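Long-range contact in UPF0342 protein YheA (Bacillus subtilis, PDB 2OEE), which is of unknown function but belongs to the UPF0342 family and may be related to the YlbF/YmcA regulators of competence: residues Glu31-Phe42 with Leu76-Met87. Residues are numbered along the deposited sequence; the frame is centred on the assembly and turned at random.
With CA (calcium ion), chain C.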
ATOM      1  N   GLU A  31      26.356  -2.053   3.398  1.00 15.10           N
ATOM      2  CA  GLU A  31      27.423  -2.774   2.717  1.00 15.86           C
ATOM      3  C   GLU A  31      27.670  -2.224   1.317  1.00 15.53           C
ATOM      4  O   GLU A  31      28.828  -1.953   0.935  1.00 15.19           O
ATOM      5  CB  GLU A  31      27.103  -4.264   2.675  1.00 16.06           C
ATOM      6  CG  GLU A  31      28.261  -5.096   2.261  1.00 19.85           C
ATOM      7  CD  GLU A  31      27.938  -6.558   2.156  1.00 21.97           C
ATOM      8  OE1 GLU A  31      26.906  -7.014   2.721  1.00 20.18           O
ATOM      9  OE2 GLU A  31      28.746  -7.246   1.496  1.00 21.76           O
ATOM     10  N   VAL A  32      26.586  -2.012   0.566  1.00 13.89           N
ATOM     11  CA  VAL A  32      26.676  -1.390  -0.745  1.00 14.35           C
ATOM     12  C   VAL A  32      27.230   0.036  -0.648  1.00 15.94           C
ATOM     13  O   VAL A  32      28.089   0.439  -1.457  1.00 15.96           O
ATOM     14  CB  VAL A  32      25.317  -1.471  -1.526  1.00 13.15           C
ATOM     15  CG1 VAL A  32      25.286  -0.533  -2.713  1.00 13.29           C
ATOM     16  CG2 VAL A  32      25.071  -2.923  -2.014  1.00 12.07           C
ATOM     17  N   ASN A  33      26.753   0.802   0.334  1.00 16.46           N
ATOM     18  CA  ASN A  33      27.249   2.171   0.479  1.00 18.34           C
ATOM     19  C   ASN A  33      28.707   2.276   0.946  1.00 16.95           C
ATOM     20  O   ASN A  33      29.369   3.262   0.638  1.00 17.63           O
ATOM     21  CB  ASN A  33      26.327   3.049   1.333  1.00 18.66           C
ATOM     22  CG  ASN A  33      24.970   3.304   0.661  1.00 24.75           C
ATOM     23  OD1 ASN A  33      23.934   3.146   1.299  1.00 31.81           O
ATOM     24  ND2 ASN A  33      24.970   3.655  -0.628  1.00 26.47           N
ATOM     25  N   ALA A  34      29.191   1.264   1.648  1.00 16.68           N
ATOM     26  CA  ALA A  34      30.593   1.210   2.084  1.00 16.61           C
ATOM     27  C   ALA A  34      31.554   0.825   0.958  1.00 16.82           C
ATOM     28  O   ALA A  34      32.782   0.974   1.108  1.00 17.11           O
ATOM     29  CB  ALA A  34      30.763   0.251   3.239  1.00 16.21           C
ATOM     30  N   ASP A  35      31.003   0.282  -0.129  1.00 14.69           N
ATOM     31  CA  ASP A  35      31.772  -0.116  -1.315  1.00 13.99           C
ATOM     32  C   ASP A  35      31.694   1.021  -2.324  1.00 13.30           C
ATOM     33  O   ASP A  35      30.647   1.249  -2.940  1.00 12.54           O
ATOM     34  CB  ASP A  35      31.166  -1.408  -1.894  1.00 12.76           C
ATOM     35  CG  ASP A  35      31.885  -1.925  -3.141  1.00 13.46           C
ATOM     36  OD1 ASP A  35      32.593  -1.172  -3.851  1.00 12.20           O
ATOM     37  OD2 ASP A  35      31.697  -3.128  -3.437  1.00 13.82           O
ATOM     38  N   GLU A  36      32.806   1.744  -2.497  1.00 13.33           N
ATOM     39  CA  GLU A  36      32.817   2.915  -3.374  1.00 14.04           C
ATOM     40  C   GLU A  36      32.307   2.625  -4.787  1.00 12.44           C
ATOM     41  O   GLU A  36      31.566   3.417  -5.353  1.00 13.46           O
ATOM     42  CB  GLU A  36      34.237   3.534  -3.408  1.00 14.20           C
ATOM     43  CG  GLU A  36      34.528   4.410  -4.600  1.00 16.85           C
ATOM     44  CD  GLU A  36      35.977   4.907  -4.575  1.00 16.17           C
ATOM     45  OE1 GLU A  36      36.212   5.976  -3.993  1.00 19.17           O
ATOM     46  OE2 GLU A  36      36.876   4.169  -5.022  1.00 17.47           O
ATOM     47  N   SER A  37      32.745   1.523  -5.393  1.00 11.57           N
ATOM     48  CA  SER A  37      32.313   1.182  -6.745  1.00 10.86           C
ATOM     49  C   SER A  37      30.804   0.867  -6.793  1.00 10.56           C
ATOM     50  O   SER A  37      30.095   1.324  -7.692  1.00 10.66           O
ATOM     51  CB  SER A  37      33.116  -0.019  -7.306  1.00 10.89           C
ATOM     52  OG  SER A  37      34.523   0.142  -7.117  1.00 11.93           O
ATOM     53  N   ALA A  38      30.345   0.043  -5.857  1.00  9.77           N
ATOM     54  CA  ALA A  38      28.934  -0.385  -5.815  1.00 10.72           C
ATOM     55  C   ALA A  38      28.012   0.795  -5.473  1.00 11.12           C
ATOM     56  O   ALA A  38      26.933   0.927  -6.044  1.00 12.06           O
ATOM     57  CB  ALA A  38      28.753  -1.524  -4.797  1.00  9.61           C
ATOM     58  N   LYS A  39      28.427   1.623  -4.517  1.00 12.86           N
ATOM     59  CA  LYS A  39      27.649   2.810  -4.145  1.00 14.13           C
ATOM     60  C   LYS A  39      27.344   3.629  -5.382  1.00 14.21           C
ATOM     61  O   LYS A  39      26.171   3.954  -5.634  1.00 14.37           O
ATOM     62  CB  LYS A  39      28.396   3.666  -3.113  1.00 14.12           C
ATOM     63  CG  LYS A  39      27.606   4.913  -2.623  1.00 15.47           C
ATOM     64  CD  LYS A  39      28.527   5.762  -1.743  1.00 15.56           C
ATOM     65  CE  LYS A  39      27.759   6.759  -0.868  1.00 19.24           C
ATOM     66  NZ  LYS A  39      27.360   7.896  -1.677  1.00 22.45           N
ATOM     67  N   ARG A  40      28.382   3.939  -6.171  1.00 14.11           N
ATOM     68  CA  ARG A  40      28.223   4.726  -7.408  1.00 14.53           C
ATOM     69  C   ARG A  40      27.270   4.105  -8.433  1.00 15.01           C
ATOM     70  O   ARG A  40      26.439   4.800  -9.017  1.00 14.76           O
ATOM     71  CB  ARG A  40      29.580   5.044  -8.070  1.00 14.07           C
ATOM     72  CG  ARG A  40      29.446   5.878  -9.345  1.00 15.72           C
ATOM     73  CD  ARG A  40      30.787   6.105 -10.077  1.00 13.46           C
ATOM     74  NE  ARG A  40      31.855   6.477  -9.158  1.00 12.98           N
ATOM     75  CZ  ARG A  40      33.148   6.285  -9.413  1.00 12.80           C
ATOM     76  NH1 ARG A  40      33.506   5.715 -10.540  1.00  9.05           N
ATOM     77  NH2 ARG A  40      34.058   6.633  -8.517  1.00 12.70           N
HETATM   78  N   MSE A  41      27.383   2.799  -8.650  1.00 15.28           N
HETATM   79  CA  MSE A  41      26.505   2.103  -9.578  1.00 17.33           C
HETATM   80  C   MSE A  41      25.044   2.112  -9.083  1.00 16.72           C
HETATM   81  O   MSE A  41      24.126   2.355  -9.865  1.00 16.60           O
HETATM   82  CB  MSE A  41      26.986   0.654  -9.767  1.00 16.27           C
HETATM   83  CG  MSE A  41      28.354   0.553 -10.442  1.00 17.52           C
HETATM   84 SE   MSE A  41      29.106  -1.262 -10.269  1.00 25.06          SE
HETATM   85  CE  MSE A  41      27.790  -2.221 -11.287  1.00 21.71           C
ATOM     86  N   PHE A  42      24.853   1.824  -7.803  1.00 17.09           N
ATOM     87  CA  PHE A  42      23.505   1.762  -7.212  1.00 18.34           C
ATOM     88  C   PHE A  42      22.859   3.163  -7.235  1.00 19.81           C
ATOM     89  O   PHE A  42      21.681   3.311  -7.576  1.00 19.07           O
ATOM     90  CB  PHE A  42      23.569   1.208  -5.790  1.00 18.06           C
ATOM     91  CG  PHE A  42      22.201   1.033  -5.122  1.00 18.02           C
ATOM     92  CD1 PHE A  42      21.297   0.084  -5.587  1.00 17.32           C
ATOM     93  CD2 PHE A  42      21.859   1.800  -4.014  1.00 16.46           C
ATOM     94  CE1 PHE A  42      20.037  -0.092  -4.964  1.00 16.85           C
ATOM     95  CE2 PHE A  42      20.607   1.630  -3.371  1.00 17.58           C
ATOM     96  CZ  PHE A  42      19.701   0.681  -3.855  1.00 17.98           C
ATOM     97  N   LEU A  76      23.490  -2.959 -15.983  1.00 34.12           N
ATOM     98  CA  LEU A  76      24.678  -2.593 -15.212  1.00 33.02           C
ATOM     99  C   LEU A  76      24.593  -3.207 -13.818  1.00 31.24           C
ATOM    100  O   LEU A  76      25.431  -4.038 -13.449  1.00 31.64           O
ATOM    101  CB  LEU A  76      24.845  -1.056 -15.127  1.00 33.28           C
ATOM    102  CG  LEU A  76      25.873  -0.354 -14.198  1.00 34.52           C
ATOM    103  CD1 LEU A  76      27.304  -0.910 -14.305  1.00 32.27           C
ATOM    104  CD2 LEU A  76      25.878   1.179 -14.426  1.00 34.27           C
ATOM    105  N   VAL A  77      23.565  -2.835 -13.062  1.00 28.06           N
ATOM    106  CA  VAL A  77      23.518  -3.181 -11.644  1.00 26.15           C
ATOM    107  C   VAL A  77      23.206  -4.639 -11.358  1.00 24.68           C
ATOM    108  O   VAL A  77      23.713  -5.192 -10.391  1.00 23.93           O
ATOM    109  CB  VAL A  77      22.568  -2.268 -10.829  1.00 26.65           C
ATOM    110  CG1 VAL A  77      23.163  -0.901 -10.704  1.00 27.53           C
ATOM    111  CG2 VAL A  77      21.168  -2.201 -11.459  1.00 26.79           C
ATOM    112  N   GLN A  78      22.382  -5.264 -12.188  1.00 23.19           N
ATOM    113  CA  GLN A  78      22.071  -6.677 -11.985  1.00 23.86           C
ATOM    114  C   GLN A  78      23.267  -7.619 -12.142  1.00 22.35           C
ATOM    115  O   GLN A  78      23.298  -8.699 -11.544  1.00 23.56           O
ATOM    116  CB  GLN A  78      20.891  -7.096 -12.858  1.00 24.25           C
ATOM    117  CG  GLN A  78      19.619  -6.538 -12.281  1.00 28.93           C
ATOM    118  CD  GLN A  78      18.387  -6.999 -12.999  1.00 35.11           C
ATOM    119  OE1 GLN A  78      18.454  -7.542 -14.113  1.00 37.91           O
ATOM    120  NE2 GLN A  78      17.231  -6.779 -12.369  1.00 37.41           N
ATOM    121  N   GLN A  79      24.273  -7.194 -12.906  1.00 20.46           N
ATOM    122  CA  GLN A  79      25.494  -7.993 -13.063  1.00 18.75           C
ATOM    123  C   GLN A  79      26.427  -7.946 -11.850  1.00 15.79           C
ATOM    124  O   GLN A  79      27.430  -8.650 -11.825  1.00 15.11           O
ATOM    125  CB  GLN A  79      26.258  -7.616 -14.345  1.00 20.03           C
ATOM    126  CG  GLN A  79      27.130  -6.375 -14.212  1.00 25.55           C
ATOM    127  CD  GLN A  79      28.356  -6.378 -15.138  1.00 31.60           C
ATOM    128  OE1 GLN A  79      28.712  -7.401 -15.766  1.00 37.34           O
ATOM    129  NE2 GLN A  79      29.015  -5.239 -15.209  1.00 30.94           N
ATOM    130  N   HIS A  80      26.113  -7.100 -10.862  1.00 13.02           N
ATOM    131  CA  HIS A  80      26.901  -7.009  -9.648  1.00 11.57           C
ATOM    132  C   HIS A  80      26.202  -7.820  -8.556  1.00 11.17           C
ATOM    133  O   HIS A  80      25.074  -7.487  -8.189  1.00 10.41           O
ATOM    134  CB  HIS A  80      27.007  -5.546  -9.203  1.00 10.91           C
ATOM    135  CG  HIS A  80      27.969  -5.322  -8.080  1.00  9.81           C
ATOM    136  ND1 HIS A  80      27.618  -5.485  -6.759  1.00  8.68           N
ATOM    137  CD2 HIS A  80      29.265  -4.910  -8.077  1.00  7.57           C
ATOM    138  CE1 HIS A  80      28.652  -5.204  -5.988  1.00  8.61           C
ATOM    139  NE2 HIS A  80      29.670  -4.872  -6.762  1.00  9.30           N
ATOM    140  N   GLU A  81      26.854  -8.862  -8.058  1.00 10.10           N
ATOM    141  CA  GLU A  81      26.180  -9.793  -7.135  1.00 11.17           C
ATOM    142  C   GLU A  81      25.612  -9.103  -5.879  1.00 10.83           C
ATOM    143  O   GLU A  81      24.435  -9.282  -5.560  1.00 10.83           O
ATOM    144  CB  GLU A  81      27.098 -10.974  -6.777  1.00 11.22           C
ATOM    145  CG  GLU A  81      26.469 -12.006  -5.793  1.00 12.71           C
ATOM    146  CD  GLU A  81      25.174 -12.646  -6.303  1.00 14.00           C
ATOM    147  OE1 GLU A  81      25.022 -12.924  -7.526  1.00 15.64           O
ATOM    148  OE2 GLU A  81      24.269 -12.878  -5.474  1.00 15.29           O
ATOM    149  N   LYS A  82      26.432  -8.312  -5.187  1.00 11.01           N
ATOM    150  CA  LYS A  82      26.016  -7.704  -3.924  1.00 11.91           C
ATOM    151  C   LYS A  82      24.881  -6.702  -4.142  1.00 11.55           C
ATOM    152  O   LYS A  82      23.920  -6.666  -3.365  1.00 11.60           O
ATOM    153  CB  LYS A  82      27.181  -6.977  -3.269  1.00 12.79           C
ATOM    154  CG  LYS A  82      27.438  -7.189  -1.772  1.00 19.45           C
ATOM    155  CD  LYS A  82      26.452  -8.101  -0.995  1.00 19.36           C
ATOM    156  CE  LYS A  82      27.172  -9.454  -0.842  1.00 18.86           C
ATOM    157  NZ  LYS A  82      26.660 -10.431   0.173  1.00 19.81           N
ATOM    158  N   ILE A  83      24.996  -5.851  -5.155  1.00 11.19           N
ATOM    159  CA  ILE A  83      23.899  -4.917  -5.463  1.00 11.43           C
ATOM    160  C   ILE A  83      22.610  -5.681  -5.799  1.00 11.82           C
ATOM    161  O   ILE A  83      21.509  -5.249  -5.431  1.00 11.25           O
ATOM    162  CB  ILE A  83      24.254  -3.958  -6.616  1.00 11.12           C
ATOM    163  CG1 ILE A  83      25.391  -3.009  -6.188  1.00 11.72           C
ATOM    164  CG2 ILE A  83      23.016  -3.151  -7.081  1.00 11.46           C
ATOM    165  CD1 ILE A  83      25.978  -2.211  -7.369  1.00 10.52           C
ATOM    166  N   SER A  84      22.750  -6.810  -6.491  1.00 11.60           N
ATOM    167  CA  SER A  84      21.579  -7.618  -6.862  1.00 12.29           C
ATOM    168  C   SER A  84      20.894  -8.154  -5.620  1.00 11.47           C
ATOM    169  O   SER A  84      19.675  -8.223  -5.595  1.00 11.50           O
ATOM    170  CB  SER A  84      21.965  -8.810  -7.750  1.00 12.63           C
ATOM    171  OG  SER A  84      22.378  -8.334  -9.018  1.00 18.94           O
ATOM    172  N   GLN A  85      21.696  -8.537  -4.626  1.00 11.60           N
ATOM    173  CA  GLN A  85      21.195  -9.009  -3.313  1.00 11.98           C
ATOM    174  C   GLN A  85      20.410  -7.925  -2.574  1.00 11.65           C
ATOM    175  O   GLN A  85      19.354  -8.196  -2.000  1.00 10.88           O
ATOM    176  CB  GLN A  85      22.340  -9.528  -2.440  1.00 11.41           C
ATOM    177  CG  GLN A  85      22.942 -10.861  -2.944  1.00 11.40           C
ATOM    178  CD  GLN A  85      24.041 -11.420  -2.067  1.00 12.51           C
ATOM    179  OE1 GLN A  85      24.248 -10.992  -0.925  1.00 14.75           O
ATOM    180  NE2 GLN A  85      24.787 -12.375  -2.613  1.00 14.62           N
ATOM    181  N   LEU A  86      20.943  -6.702  -2.585  1.00 11.26           N
ATOM    182  CA  LEU A  86      20.217  -5.542  -2.063  1.00 11.21           C
ATOM    183  C   LEU A  86      18.884  -5.303  -2.811  1.00 11.23           C
ATOM    184  O   LEU A  86      17.841  -5.108  -2.172  1.00 11.43           O
ATOM    185  CB  LEU A  86      21.117  -4.280  -2.085  1.00 10.89           C
ATOM    186  CG  LEU A  86      20.435  -2.929  -1.798  1.00 12.02           C
ATOM    187  CD1 LEU A  86      19.760  -2.924  -0.391  1.00 12.88           C
ATOM    188  CD2 LEU A  86      21.440  -1.785  -1.950  1.00 11.16           C
HETATM  189  N   MSE A  87      18.920  -5.330  -4.140  1.00 10.79           N
HETATM  190  CA  MSE A  87      17.729  -5.139  -4.964  1.00 11.95           C
HETATM  191  C   MSE A  87      16.707  -6.248  -4.730  1.00 12.26           C
HETATM  192  O   MSE A  87      15.501  -5.982  -4.665  1.00 12.67           O
HETATM  193  CB  MSE A  87      18.082  -5.004  -6.456  1.00 10.88           C
HETATM  194  CG  MSE A  87      18.819  -3.664  -6.779  1.00 13.16           C
HETATM  195 SE   MSE A  87      19.294  -3.500  -8.528  1.00 13.76          SE
HETATM  196  CE  MSE A  87      17.701  -3.475  -9.355  1.00 19.61           C
TER
HETATM  197 CA    CA C 118      22.695 -13.524  -7.336  1.00 13.25          CA
HETATM  198  O   HOH W   1      26.274  -9.575   2.846  1.00 20.71           O
HETATM  199  O   HOH W   2      21.528 -11.605  -6.238  1.00 12.65           O
HETATM  200  O   HOH W   3      22.739 -12.270  -9.325  1.00 10.23           O
HETATM  201  O   HOH W   4      20.471 -14.200  -7.495  1.00 14.98           O
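Ile83 is a knob held among Val32, Ala38, Met41 and Phe42, where the break at Asp35 between helices 20-34 and 36-48 faces the break between helices 70-78 and 81-104. Its CG1 lies anti to the carbonyl carbon (chi1 -66°), which, with an extended chi2, carries CD1 to Ala38 CB, 3.8 Å away, and leaves CG2 beside Phe42. Leu86 meets Phe42 at about a right angle, its CD2 standing over one ring face in a CH-pi contact, 3.7 Å from the ring centroid; the same methyl touches Val32 CG2. Leu86 also packs on Leu25 and Leu28 of helix 20-34, and on Tyr112 of the second subunit. At the other end, the bent chain of Met41, a selenomethionine, brings CE to His80 CB (4.0 Å), while Val77 CG1 rests on the Met41 carbonyl oxygen. Both breaks carry helix N-caps: Asp35 OD1 accepts weakly from Ser37 N and Ala38 N, and His80 ND1 takes Ile83 N nearly in its ring plane, at 3.1 Å and an N-H...acceptor angle of 170°. That bond fixes the imidazole against Ala38 CB. Beside exposed Glu31, Lys82 CG and CD lie against Glu31 OE2, the side chains crossing at about a right angle; Lys82 NZ, 4.0 Å from Glu31 OE2, is beyond salt-bridge distance. A water accepts from NZ and donates to Glu31 OE1, and NZ also bonds Gln85 OE1. With an alanine in place of Lys82, Glu31 would probably lose its nearby positive charge and the water bridge, and Gln85 OE1 this donor. Apolar interlocking thus joins the two helix breaks without a direct hydrogen bond, and polar linkage is confined to a water bridge between Glu31 and Lys82.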